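PDB 4YHB: iron-chelator utilization protein from Thermobifida fusca TM51, which probably uses its bound FAD to reduce ferric iron held by siderophores, so that the iron can be released for the cell. Local coordinates for residues A[43-48]-A[99-104]; A[157-162]-A[170-175]; A[105-110]-A[116-121]. One frame throughout, in Å; residues are numbered along the deposited sequence.

Contact 1 (A[43-48]-A[99-104]); sequences AGLRSD and RLLTID. Unlike the reference sequence in segment 99-104: Arg99 (reference Gly). With FAD (flavin-adenine dinucleotide), chain C.
This is a small, mixed loop-on-strand contact at the margin of the FAD-binding barrel, half leucine packing and half an arginine edge on a methyl. Ala43 and Leu45, in the loop between strands 32-38 and 53-57, meet Arg99, just before strand 100-106, and Leu101 within it. In the buried half, Leu45 CD2 lies 4.3 Å from Leu101 CD2. Leu45 sets its CG anti to the backbone N (chi1 -177°), which sends the CD2 branch out to Leu101; Leu101 also packs on Leu20, Ile42 and Val91. In the exposed half, Arg99 bends at chi3 and lays the edge of its guanidinium against the methyl of Ala43, NH2 to CB 3.2 Å. Arg99 and Leu100 sit together opposite Asp95 as a G1 beta bulge, Arg99 in the left-handed region (phi 57°, psi 52°), where the reference has glycine. Farther along, Asp104 O accepts FAD N3 at 2.9 Å. Within the loop, Arg46 NH2 and Asp48 OD2 form a salt bridge of 2.7 Å, while Ala43 O bonds Arg18 and Ser47 OG bonds Asp52. Between the segments the packing is weak and directionless, and no hydrogen bond fixes the loop's register against the strand.

Contact 2 (A[157-162]-A[170-175]); sequences RRIEEL and AFFEVA
Ile159 drives its terminal methyl against the rim of the Phe172 ring, CD1 standing 3.5 Å from CZ. The methyl lies in the plane of the ring, so it meets the edge, and the two side chains approach from opposite directions, one from helix 152-161 and the other from strand 167-174. Helix and strand belong to one beta-alpha-beta crossover that starts at strand 142-147 in the parallel-sheet domain, which resembles the NAD-binding domain of ferredoxin reductases. An extended isoleucine (chi2 174°) carries CD1 far enough from the helix to touch the Ala170 methyl as well, CD1 to CB 4.2 Å. Leu145 and Ala185 also touch Ile159, while the Phe172 ring meets that of Trp193 and rests on Ala147. Along the helix, Arg157 NE donates to Glu161 OE2 at 2.9 Å, a salt bridge between residues four apart that arrives on the syn side of the carboxylate but 33° out of its plane. Arg157 NH1 also bonds Val91 O, and Glu160 pairs with Arg92 and Arg93, so this helix joins the sheet to the barrel domain. All three touching side chains are buried and apolar: the touch between the two segments is dispersion alone, and the charged groups of 157-162 take no part in it.

Contact 3 (A[105-110]-A[116-121]); sequences FVVHDN and WAATAQ. With FAD (flavin-adenine dinucleotide), chain C.
Val106 N donates to the flavin carbonyl O2 of FAD at 2.9 Å and a nearly straight 166°, fixing the pyrimidine end of the isoalloxazine to the backbone of strand 100-106. That strand belongs to the closed six-stranded antiparallel FAD-binding barrel, as in flavin reductases of the ferredoxin-reductase type, with helix 112-118 lying in the chain between strands 100-106 and 125-129. Beyond the strand, His108 serves the pyrophosphate and adenine part of the cofactor. Its NE2 reaches the pyrophosphate oxygen O2P of FAD at 2.7 Å, a short but strongly bent and therefore weak hydrogen bond. One face of the same imidazole lies over the adenine, with NE2 3.6 Å from C5A of FAD. This placement depends on CG sitting between the backbone N and the carbonyl carbon (chi1 67°), and on Asn110 N, which donates to ND1 at 3.1 Å from a position tilted out of the ring plane. With an alanine in place of His108, O2P would probably lose its imidazole N-H, that side of the adenine its cover and Asn110 N its acceptor.

On the barrel side, the side chains that meet are apolar. Trp116 brings CZ3 over one face of the Phe105 ring, 3.6 Å from CZ, the two ring planes inclined by 41°. Neighbouring Tyr89 and Phe58 extend this aromatic cluster: Phe105 meets the ring of Tyr89, and Trp116 stands edge-to-face with Phe58. Ala117, one residue on, points its methyl at the root of the phenylalanine, CB to CB of Phe105 3.5 Å. Val107 reaches two successive alanines with its two branches: CG2 faces the Ala117 methyl, while CG1 lies 3.7 Å from Ala118 CB.

Contacts 1 and 3 share strand 100-106 and follow one another along it, their centres about 20 Å apart. Alternate residues, Asp104 in contact 1 and Val106 in contact 3, serve the same pyrimidine edge of the flavin. Contact 2 lies in the other domain, with the Phe172 side chain about 12 Å from FAD. It nevertheless touches contact 1, since Arg157 NH1 probably hydrogen-bonds Ser47 OG at 2.9 Å, linking helix 152-161 to the barrel loop. Contacts 2 and 3 do not touch; their nearest atoms are about 8 Å apart. The zinc ion sits about 14 Å from the Leu45 side chain, bound by His53, His265 and His266.

Contact 1 (A[43-48]-A[99-104])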
loop_
_atom_site.group_PDB
_atom_site.type_symbol
_atom_site.label_atom_id
_atom_site.label_comp_id
_atom_site.label_asym_id
_atom_site.label_seq_id
_atom_site.Cartn_x
_atom_site.Cartn_y
_atom_site.Cartn_z
ATOM N N ALA A 43 -6.650 -7.604 -18.981
ATOM C CA ALA A 43 -5.697 -7.589 -20.089
ATOM C C ALA A 43 -4.923 -6.283 -20.161
ATOM O O ALA A 43 -5.500 -5.192 -20.058
ATOM C CB ALA A 43 -6.419 -7.836 -21.424
ATOM N N GLY A 44 -3.610 -6.399 -20.333
ATOM C CA GLY A 44 -2.751 -5.240 -20.475
ATOM C C GLY A 44 -2.298 -4.632 -19.159
ATOM O O GLY A 44 -1.456 -3.734 -19.137
ATOM N N LEU A 45 -2.864 -5.099 -18.053
ATOM C CA LEU A 45 -2.463 -4.563 -16.752
ATOM C C LEU A 45 -1.000 -4.912 -16.470
ATOM O O LEU A 45 -0.566 -6.026 -16.744
ATOM C CB LEU A 45 -3.376 -5.096 -15.638
ATOM C CG LEU A 45 -3.136 -4.570 -14.213
ATOM C CD1 LEU A 45 -3.446 -3.088 -14.132
ATOM C CD2 LEU A 45 -3.971 -5.351 -13.191
ATOM N N ARG A 46 -0.250 -3.949 -15.939
ATOM C CA ARG A 46 1.150 -4.146 -15.558
ATOM C C ARG A 46 1.428 -3.705 -14.119
ATOM O O ARG A 46 0.823 -2.757 -13.627
ATOM C CB ARG A 46 2.090 -3.360 -16.477
ATOM C CG ARG A 46 1.998 -3.672 -17.954
ATOM C CD ARG A 46 3.047 -2.851 -18.702
ATOM N NE ARG A 46 4.382 -3.052 -18.133
ATOM C CZ ARG A 46 5.437 -2.288 -18.400
ATOM N NH1 ARG A 46 5.318 -1.255 -19.227
ATOM N NH2 ARG A 46 6.611 -2.555 -17.837
ATOM N N SER A 47 2.375 -4.368 -13.469
ATOM C CA SER A 47 2.890 -3.899 -12.187
ATOM C C SER A 47 4.314 -4.393 -12.014
ATOM O O SER A 47 4.546 -5.593 -11.892
ATOM C CB SER A 47 2.012 -4.371 -11.023
ATOM O OG SER A 47 2.595 -3.988 -9.780
ATOM N N ASP A 48 5.272 -3.473 -12.010
ATOM C CA ASP A 48 6.676 -3.868 -11.973
ATOM C C ASP A 48 7.337 -3.709 -10.601
ATOM O O ASP A 48 8.376 -4.313 -10.341
ATOM C CB ASP A 48 7.468 -3.070 -13.013
ATOM C CG ASP A 48 7.104 -3.457 -14.430
ATOM O OD1 ASP A 48 7.484 -4.566 -14.848
ATOM O OD2 ASP A 48 6.422 -2.665 -15.115
ATOM N N ARG A 99 -4.141 -14.157 -14.348
ATOM C CA ARG A 99 -4.954 -12.987 -14.673
ATOM C C ARG A 99 -5.733 -12.536 -13.450
ATOM O O ARG A 99 -6.950 -12.370 -13.504
ATOM C CB ARG A 99 -5.903 -13.276 -15.840
ATOM C CG ARG A 99 -5.178 -13.733 -17.092
ATOM C CD ARG A 99 -6.077 -13.705 -18.324
ATOM N NE ARG A 99 -5.584 -12.742 -19.306
ATOM C CZ ARG A 99 -6.295 -11.732 -19.800
ATOM N NH1 ARG A 99 -7.557 -11.546 -19.426
ATOM N NH2 ARG A 99 -5.741 -10.913 -20.682
ATOM N N LEU A 100 -5.019 -12.352 -12.347
ATOM C CA LEU A 100 -5.647 -11.959 -11.088
ATOM C C LEU A 100 -4.863 -10.837 -10.406
ATOM O O LEU A 100 -3.643 -10.906 -10.304
ATOM C CB LEU A 100 -5.755 -13.162 -10.145
ATOM C CG LEU A 100 -6.786 -14.265 -10.397
ATOM C CD1 LEU A 100 -6.637 -15.375 -9.344
ATOM C CD2 LEU A 100 -8.220 -13.719 -10.411
ATOM N N LEU A 101 -5.579 -9.808 -9.957
ATOM C CA LEU A 101 -5.002 -8.695 -9.210
ATOM C C LEU A 101 -5.341 -8.857 -7.740
ATOM O O LEU A 101 -6.518 -8.888 -7.389
ATOM C CB LEU A 101 -5.542 -7.357 -9.728
ATOM C CG LEU A 101 -5.327 -6.116 -8.859
ATOM C CD1 LEU A 101 -3.841 -5.864 -8.630
ATOM C CD2 LEU A 101 -6.012 -4.874 -9.470
ATOM N N THR A 102 -4.317 -8.950 -6.888
ATOM C CA THR A 102 -4.536 -9.118 -5.454
ATOM C C THR A 102 -4.389 -7.793 -4.702
ATOM O O THR A 102 -3.409 -7.059 -4.884
ATOM C CB THR A 102 -3.565 -10.145 -4.848
ATOM O OG1 THR A 102 -3.741 -11.399 -5.508
ATOM C CG2 THR A 102 -3.835 -10.329 -3.350
ATOM N N ILE A 103 -5.383 -7.493 -3.876
ATOM C CA ILE A 103 -5.389 -6.289 -3.055
ATOM C C ILE A 103 -5.637 -6.646 -1.599
ATOM O O ILE A 103 -6.589 -7.378 -1.289
ATOM C CB ILE A 103 -6.489 -5.299 -3.477
ATOM C CG1 ILE A 103 -6.498 -5.074 -4.993
ATOM C CG2 ILE A 103 -6.381 -3.990 -2.654
ATOM C CD1 ILE A 103 -5.545 -4.055 -5.486
ATOM N N ASP A 104 -4.798 -6.116 -0.711
ATOM C CA ASP A 104 -5.010 -6.257 0.728
ATOM C C ASP A 104 -5.705 -5.020 1.305
ATOM O O ASP A 104 -5.153 -3.914 1.252
ATOM C CB ASP A 104 -3.665 -6.473 1.444
ATOM C CG ASP A 104 -3.148 -7.885 1.308
ATOM O OD1 ASP A 104 -3.815 -8.689 0.638
ATOM O OD2 ASP A 104 -2.077 -8.200 1.876
HETATM P PA FAD C . -11.766 7.465 3.845
HETATM O O1A FAD C . -13.117 7.953 3.302
HETATM O O2A FAD C . -10.570 7.925 2.928
HETATM O O5B FAD C . -11.512 8.192 5.259
HETATM C C5B FAD C . -12.532 8.305 6.184
HETATM C C4B FAD C . -11.930 8.400 7.599
HETATM O O4B FAD C . -11.328 7.199 7.997
HETATM C C3B FAD C . -10.903 9.445 7.718
HETATM O O3B FAD C . -11.084 10.030 8.967
HETATM C C2B FAD C . -9.668 8.736 7.669
HETATM O O2B FAD C . -8.624 9.327 8.434
HETATM C C1B FAD C . -9.988 7.436 8.277
HETATM N N9A FAD C . -9.213 6.308 7.780
HETATM C C8A FAD C . -8.840 6.077 6.502
HETATM N N7A FAD C . -8.157 4.925 6.455
HETATM C C5A FAD C . -8.132 4.402 7.703
HETATM C C6A FAD C . -7.584 3.248 8.264
HETATM N N6A FAD C . -6.893 2.321 7.439
HETATM N N1A FAD C . -7.727 3.018 9.580
HETATM C C2A FAD C . -8.390 3.891 10.368
HETATM N N3A FAD C . -8.928 5.005 9.863
HETATM C C4A FAD C . -8.797 5.283 8.546
HETATM N N1 FAD C . -4.911 0.975 2.416
HETATM C C2 FAD C . -5.110 -0.339 2.533
HETATM O O2 FAD C . -5.896 -0.764 3.367
HETATM N N3 FAD C . -4.422 -1.176 1.698
HETATM C C4 FAD C . -3.557 -0.710 0.771
HETATM O O4 FAD C . -2.979 -1.510 0.049
HETATM C C4X FAD C . -3.323 0.659 0.634
HETATM N N5 FAD C . -2.444 1.193 -0.291
HETATM C C5X FAD C . -2.285 2.534 -0.377
HETATM C C6 FAD C . -1.404 3.080 -1.317
HETATM C C7 FAD C . -1.248 4.315 -1.409
HETATM C C7M FAD C . -0.251 4.793 -2.481
HETATM C C8 FAD C . -1.815 5.192 -0.737
HETATM C C8M FAD C . -1.579 6.670 -0.876
HETATM C C9 FAD C . -2.712 4.829 0.231
HETATM C C9A FAD C . -3.081 3.380 0.548
HETATM N N10 FAD C . -3.905 2.844 1.433
HETATM C C10 FAD C . -4.050 1.502 1.508
HETATM C "C1'" FAD C . -4.661 3.722 2.353
HETATM C "C2'" FAD C . -6.048 4.015 1.871
HETATM O "O2'" FAD C . -5.987 4.666 0.664
HETATM C "C3'" FAD C . -6.765 4.889 2.959
HETATM O "O3'" FAD C . -6.711 4.179 4.156
HETATM C "C4'" FAD C . -8.148 5.362 2.599
HETATM O "O4'" FAD C . -8.473 6.457 3.344
HETATM C "C5'" FAD C . -9.238 4.307 2.849
HETATM O "O5'" FAD C . -10.451 4.603 2.200
HETATM P P FAD C . -11.723 4.755 3.126
HETATM O O1P FAD C . -12.823 5.128 2.107
HETATM O O2P FAD C . -11.728 3.464 3.989
HETATM O O3P FAD C . -11.949 5.909 4.181
#

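Contact 2 (A[157-162]-A[170-175])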
loop_
_atom_site.group_PDB
_atom_site.type_symbol
_atom_site.label_atom_id
_atom_site.label_comp_id
_atom_site.label_asym_id
_atom_site.label_seq_id
_atom_site.Cartn_x
_atom_site.Cartn_y
_atom_site.Cartn_z
ATOM N N ARG A 157 5.178 -6.896 0.098
ATOM C CA ARG A 157 5.496 -7.229 -1.287
ATOM C C ARG A 157 6.981 -7.015 -1.551
ATOM O O ARG A 157 7.622 -7.833 -2.198
ATOM C CB ARG A 157 4.673 -6.398 -2.277
ATOM C CG ARG A 157 5.103 -6.647 -3.719
ATOM C CD ARG A 157 4.179 -6.009 -4.734
ATOM N NE ARG A 157 4.733 -6.128 -6.089
ATOM C CZ ARG A 157 4.173 -5.607 -7.176
ATOM N NH1 ARG A 157 3.031 -4.941 -7.065
ATOM N NH2 ARG A 157 4.752 -5.754 -8.373
ATOM N N ARG A 158 7.515 -5.909 -1.043
ATOM C CA ARG A 158 8.940 -5.607 -1.145
ATOM C C ARG A 158 9.790 -6.714 -0.517
ATOM O O ARG A 158 10.693 -7.261 -1.155
ATOM C CB ARG A 158 9.239 -4.268 -0.477
ATOM C CG ARG A 158 10.715 -3.894 -0.401
ATOM C CD ARG A 158 11.302 -3.882 -1.783
ATOM N NE ARG A 158 12.184 -2.743 -2.016
ATOM C CZ ARG A 158 12.949 -2.641 -3.097
ATOM N NH1 ARG A 158 12.917 -3.611 -4.003
ATOM N NH2 ARG A 158 13.728 -1.581 -3.278
ATOM N N ILE A 159 9.481 -7.049 0.730
ATOM C CA ILE A 159 10.211 -8.089 1.440
ATOM C C ILE A 159 10.198 -9.418 0.684
ATOM O O ILE A 159 11.229 -10.079 0.566
ATOM C CB ILE A 159 9.634 -8.294 2.848
ATOM C CG1 ILE A 159 9.984 -7.097 3.715
ATOM C CG2 ILE A 159 10.196 -9.539 3.479
ATOM C CD1 ILE A 159 9.354 -7.118 5.098
ATOM N N GLU A 160 9.045 -9.803 0.145
ATOM C CA GLU A 160 8.941 -11.111 -0.479
ATOM C C GLU A 160 9.618 -11.151 -1.857
ATOM O O GLU A 160 9.882 -12.224 -2.382
ATOM C CB GLU A 160 7.472 -11.541 -0.553
ATOM C CG GLU A 160 6.917 -11.831 0.853
ATOM C CD GLU A 160 5.526 -12.450 0.877
ATOM O OE1 GLU A 160 4.753 -12.261 -0.104
ATOM O OE2 GLU A 160 5.206 -13.117 1.897
ATOM N N GLU A 161 9.939 -9.988 -2.415
ATOM C CA GLU A 161 10.581 -9.917 -3.731
ATOM C C GLU A 161 12.101 -9.696 -3.641
ATOM O O GLU A 161 12.815 -9.785 -4.643
ATOM C CB GLU A 161 9.928 -8.809 -4.572
ATOM C CG GLU A 161 8.494 -9.146 -4.971
ATOM C CD GLU A 161 7.787 -8.043 -5.761
ATOM O OE1 GLU A 161 8.376 -6.948 -5.955
ATOM O OE2 GLU A 161 6.627 -8.282 -6.180
ATOM N N LEU A 162 12.593 -9.419 -2.440
ATOM C CA LEU A 162 14.023 -9.210 -2.230
ATOM C C LEU A 162 14.828 -10.486 -2.484
ATOM O O LEU A 162 14.369 -11.586 -2.168
ATOM C CB LEU A 162 14.287 -8.709 -0.805
ATOM C CG LEU A 162 13.889 -7.264 -0.504
ATOM C CD1 LEU A 162 14.099 -6.940 0.958
ATOM C CD2 LEU A 162 14.669 -6.291 -1.383
ATOM N N ALA A 170 12.722 -4.523 9.614
ATOM C CA ALA A 170 11.358 -4.033 9.420
ATOM C C ALA A 170 10.628 -3.831 10.740
ATOM O O ALA A 170 10.772 -4.616 11.679
ATOM C CB ALA A 170 10.569 -4.994 8.519
ATOM N N PHE A 171 9.861 -2.752 10.801
ATOM C CA PHE A 171 9.003 -2.454 11.932
ATOM C C PHE A 171 7.582 -2.236 11.412
ATOM O O PHE A 171 7.321 -1.295 10.685
ATOM C CB PHE A 171 9.504 -1.226 12.685
ATOM C CG PHE A 171 10.858 -1.416 13.304
ATOM C CD1 PHE A 171 10.997 -2.116 14.494
ATOM C CD2 PHE A 171 11.990 -0.912 12.692
ATOM C CE1 PHE A 171 12.247 -2.302 15.075
ATOM C CE2 PHE A 171 13.248 -1.093 13.269
ATOM C CZ PHE A 171 13.373 -1.793 14.455
ATOM N N PHE A 172 6.677 -3.134 11.768
ATOM C CA PHE A 172 5.301 -3.059 11.297
ATOM C C PHE A 172 4.364 -2.801 12.472
ATOM O O PHE A 172 4.283 -3.616 13.397
ATOM C CB PHE A 172 4.923 -4.356 10.584
ATOM C CG PHE A 172 5.728 -4.626 9.348
ATOM C CD1 PHE A 172 6.108 -3.586 8.511
ATOM C CD2 PHE A 172 6.104 -5.921 9.017
ATOM C CE1 PHE A 172 6.852 -3.832 7.354
ATOM C CE2 PHE A 172 6.847 -6.176 7.858
ATOM C CZ PHE A 172 7.215 -5.129 7.030
ATOM N N GLU A 173 3.685 -1.660 12.452
ATOM C CA GLU A 173 2.700 -1.331 13.472
ATOM C C GLU A 173 1.347 -1.918 13.105
ATOM O O GLU A 173 0.818 -1.638 12.030
ATOM C CB GLU A 173 2.581 0.179 13.629
ATOM C CG GLU A 173 1.495 0.638 14.593
ATOM C CD GLU A 173 1.127 2.087 14.347
ATOM O OE1 GLU A 173 2.040 2.857 13.971
ATOM O OE2 GLU A 173 -0.062 2.456 14.499
ATOM N N VAL A 174 0.796 -2.739 13.988
ATOM C CA VAL A 174 -0.512 -3.352 13.757
ATOM C C VAL A 174 -1.314 -3.246 15.050
ATOM O O VAL A 174 -0.770 -2.843 16.086
ATOM C CB VAL A 174 -0.396 -4.838 13.311
ATOM C CG1 VAL A 174 0.242 -4.943 11.921
ATOM C CG2 VAL A 174 0.404 -5.658 14.351
ATOM N N ALA A 175 -2.590 -3.618 14.997
ATOM C CA ALA A 175 -3.486 -3.424 16.138
ATOM C C ALA A 175 -3.076 -4.249 17.347
ATOM O O ALA A 175 -3.139 -3.758 18.475
ATOM C CB ALA A 175 -4.920 -3.755 15.749
#

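Contact 3 (A[105-110]-A[116-121])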
loop_
_atom_site.group_PDB
_atom_site.type_symbol
_atom_site.label_atom_id
_atom_site.label_comp_id
_atom_site.label_asym_id
_atom_site.label_seq_id
_atom_site.Cartn_x
_atom_site.Cartn_y
_atom_site.Cartn_z
ATOM N N PHE A 105 -6.899 -5.206 1.868
ATOM C CA PHE A 105 -7.681 -4.108 2.444
ATOM C C PHE A 105 -7.614 -4.111 3.970
ATOM O O PHE A 105 -7.875 -5.145 4.593
ATOM C CB PHE A 105 -9.167 -4.209 2.086
ATOM C CG PHE A 105 -9.485 -4.045 0.633
ATOM C CD1 PHE A 105 -9.282 -5.082 -0.255
ATOM C CD2 PHE A 105 -10.076 -2.871 0.177
ATOM C CE1 PHE A 105 -9.620 -4.935 -1.611
ATOM C CE2 PHE A 105 -10.412 -2.712 -1.169
ATOM C CZ PHE A 105 -10.185 -3.744 -2.062
ATOM N N VAL A 106 -7.342 -2.957 4.571
ATOM C CA VAL A 106 -7.603 -2.819 6.004
ATOM C C VAL A 106 -9.109 -2.785 6.201
ATOM O O VAL A 106 -9.813 -2.048 5.514
ATOM C CB VAL A 106 -6.999 -1.549 6.618
ATOM C CG1 VAL A 106 -7.468 -1.399 8.100
ATOM C CG2 VAL A 106 -5.487 -1.581 6.542
ATOM N N VAL A 107 -9.611 -3.595 7.124
ATOM C CA VAL A 107 -11.036 -3.576 7.427
ATOM C C VAL A 107 -11.219 -2.634 8.602
ATOM O O VAL A 107 -10.688 -2.892 9.673
ATOM C CB VAL A 107 -11.564 -4.993 7.750
ATOM C CG1 VAL A 107 -13.070 -4.981 7.978
ATOM C CG2 VAL A 107 -11.181 -5.963 6.627
ATOM N N HIS A 108 -11.907 -1.518 8.374
ATOM C CA HIS A 108 -12.193 -0.533 9.416
ATOM C C HIS A 108 -13.559 0.095 9.113
ATOM O O HIS A 108 -14.092 -0.061 8.008
ATOM C CB HIS A 108 -11.094 0.546 9.485
ATOM C CG HIS A 108 -11.048 1.429 8.273
ATOM N ND1 HIS A 108 -11.652 2.666 8.227
ATOM C CD2 HIS A 108 -10.502 1.232 7.045
ATOM C CE1 HIS A 108 -11.470 3.202 7.029
ATOM N NE2 HIS A 108 -10.778 2.351 6.291
ATOM N N ASP A 109 -14.113 0.814 10.084
ATOM C CA ASP A 109 -15.475 1.336 9.989
ATOM C C ASP A 109 -15.560 2.813 9.637
ATOM O O ASP A 109 -16.650 3.372 9.600
ATOM C CB ASP A 109 -16.213 1.128 11.315
ATOM C CG ASP A 109 -16.825 -0.247 11.432
ATOM O OD1 ASP A 109 -16.988 -0.917 10.389
ATOM O OD2 ASP A 109 -17.149 -0.655 12.571
ATOM N N ASN A 110 -14.430 3.455 9.385
ATOM C CA ASN A 110 -14.448 4.911 9.293
ATOM C C ASN A 110 -14.697 5.469 7.893
ATOM O O ASN A 110 -14.920 6.668 7.744
ATOM C CB ASN A 110 -13.142 5.470 9.841
ATOM C CG ASN A 110 -12.849 4.969 11.242
ATOM O OD1 ASN A 110 -11.789 4.410 11.504
ATOM N ND2 ASN A 110 -13.799 5.148 12.139
ATOM N N TRP A 116 -16.555 -1.435 2.694
ATOM C CA TRP A 116 -16.721 -2.354 1.562
ATOM C C TRP A 116 -15.927 -3.641 1.796
ATOM O O TRP A 116 -16.408 -4.746 1.518
ATOM C CB TRP A 116 -16.276 -1.695 0.240
ATOM C CG TRP A 116 -16.383 -2.612 -0.959
ATOM C CD1 TRP A 116 -17.422 -2.691 -1.844
ATOM C CD2 TRP A 116 -15.422 -3.593 -1.384
ATOM N NE1 TRP A 116 -17.163 -3.651 -2.794
ATOM C CE2 TRP A 116 -15.943 -4.224 -2.527
ATOM C CE3 TRP A 116 -14.161 -3.986 -0.914
ATOM C CZ2 TRP A 116 -15.259 -5.229 -3.205
ATOM C CZ3 TRP A 116 -13.488 -4.995 -1.580
ATOM C CH2 TRP A 116 -14.036 -5.597 -2.723
ATOM N N ALA A 117 -14.699 -3.492 2.296
ATOM C CA ALA A 117 -13.837 -4.638 2.580
ATOM C C ALA A 117 -14.485 -5.626 3.553
ATOM O O ALA A 117 -14.277 -6.839 3.448
ATOM C CB ALA A 117 -12.489 -4.166 3.151
ATOM N N ALA A 118 -15.225 -5.098 4.525
ATOM C CA ALA A 118 -15.820 -5.924 5.582
ATOM C C ALA A 118 -16.836 -6.914 5.021
ATOM O O ALA A 118 -17.077 -7.963 5.616
ATOM C CB ALA A 118 -16.476 -5.044 6.635
ATOM N N THR A 119 -17.420 -6.584 3.870
ATOM C CA THR A 119 -18.451 -7.434 3.270
ATOM C C THR A 119 -18.049 -7.956 1.894
ATOM O O THR A 119 -18.884 -8.460 1.155
ATOM C CB THR A 119 -19.788 -6.678 3.131
ATOM O OG1 THR A 119 -19.653 -5.617 2.180
ATOM C CG2 THR A 119 -20.218 -6.098 4.479
ATOM N N ALA A 120 -16.769 -7.829 1.559
ATOM C CA ALA A 120 -16.279 -8.251 0.256
ATOM C C ALA A 120 -16.558 -9.730 0.013
ATOM O O ALA A 120 -16.288 -10.570 0.863
ATOM C CB ALA A 120 -14.789 -7.964 0.132
ATOM N N GLN A 121 -17.116 -10.046 -1.151
ATOM C CA GLN A 121 -17.408 -11.435 -1.484
ATOM C C GLN A 121 -17.389 -11.627 -3.001
ATOM O O GLN A 121 -17.556 -10.659 -3.743
ATOM C CB GLN A 121 -18.757 -11.855 -0.883
ATOM C CG GLN A 121 -19.958 -11.111 -1.416
ATOM C CD GLN A 121 -21.235 -11.449 -0.654
ATOM O OE1 GLN A 121 -21.402 -12.568 -0.161
ATOM N NE2 GLN A 121 -22.134 -10.472 -0.542
HETATM P PA FAD C . -11.766 7.465 3.845
HETATM O O1A FAD C . -13.117 7.953 3.302
HETATM O O2A FAD C . -10.570 7.925 2.928
HETATM O O5B FAD C . -11.512 8.192 5.259
HETATM C C5B FAD C . -12.532 8.305 6.184
HETATM C C4B FAD C . -11.930 8.400 7.599
HETATM O O4B FAD C . -11.328 7.199 7.997
HETATM C C3B FAD C . -10.903 9.445 7.718
HETATM O O3B FAD C . -11.084 10.030 8.967
HETATM C C2B FAD C . -9.668 8.736 7.669
HETATM O O2B FAD C . -8.624 9.327 8.434
HETATM C C1B FAD C . -9.988 7.436 8.277
HETATM N N9A FAD C . -9.213 6.308 7.780
HETATM C C8A FAD C . -8.840 6.077 6.502
HETATM N N7A FAD C . -8.157 4.925 6.455
HETATM C C5A FAD C . -8.132 4.402 7.703
HETATM C C6A FAD C . -7.584 3.248 8.264
HETATM N N6A FAD C . -6.893 2.321 7.439
HETATM N N1A FAD C . -7.727 3.018 9.580
HETATM C C2A FAD C . -8.390 3.891 10.368
HETATM N N3A FAD C . -8.928 5.005 9.863
HETATM C C4A FAD C . -8.797 5.283 8.546
HETATM N N1 FAD C . -4.911 0.975 2.416
HETATM C C2 FAD C . -5.110 -0.339 2.533
HETATM O O2 FAD C . -5.896 -0.764 3.367
HETATM N N3 FAD C . -4.422 -1.176 1.698
HETATM C C4 FAD C . -3.557 -0.710 0.771
HETATM O O4 FAD C . -2.979 -1.510 0.049
HETATM C C4X FAD C . -3.323 0.659 0.634
HETATM N N5 FAD C . -2.444 1.193 -0.291
HETATM C C5X FAD C . -2.285 2.534 -0.377
HETATM C C6 FAD C . -1.404 3.080 -1.317
HETATM C C7 FAD C . -1.248 4.315 -1.409
HETATM C C7M FAD C . -0.251 4.793 -2.481
HETATM C C8 FAD C . -1.815 5.192 -0.737
HETATM C C8M FAD C . -1.579 6.670 -0.876
HETATM C C9 FAD C . -2.712 4.829 0.231
HETATM C C9A FAD C . -3.081 3.380 0.548
HETATM N N10 FAD C . -3.905 2.844 1.433
HETATM C C10 FAD C . -4.050 1.502 1.508
HETATM C "C1'" FAD C . -4.661 3.722 2.353
HETATM C "C2'" FAD C . -6.048 4.015 1.871
HETATM O "O2'" FAD C . -5.987 4.666 0.664
HETATM C "C3'" FAD C . -6.765 4.889 2.959
HETATM O "O3'" FAD C . -6.711 4.179 4.156
HETATM C "C4'" FAD C . -8.148 5.362 2.599
HETATM O "O4'" FAD C . -8.473 6.457 3.344
HETATM C "C5'" FAD C . -9.238 4.307 2.849
HETATM O "O5'" FAD C . -10.451 4.603 2.200
HETATM P P FAD C . -11.723 4.755 3.126
HETATM O O1P FAD C . -12.823 5.128 2.107
HETATM O O2P FAD C . -11.728 3.464 3.989
HETATM O O3P FAD C . -11.949 5.909 4.181
#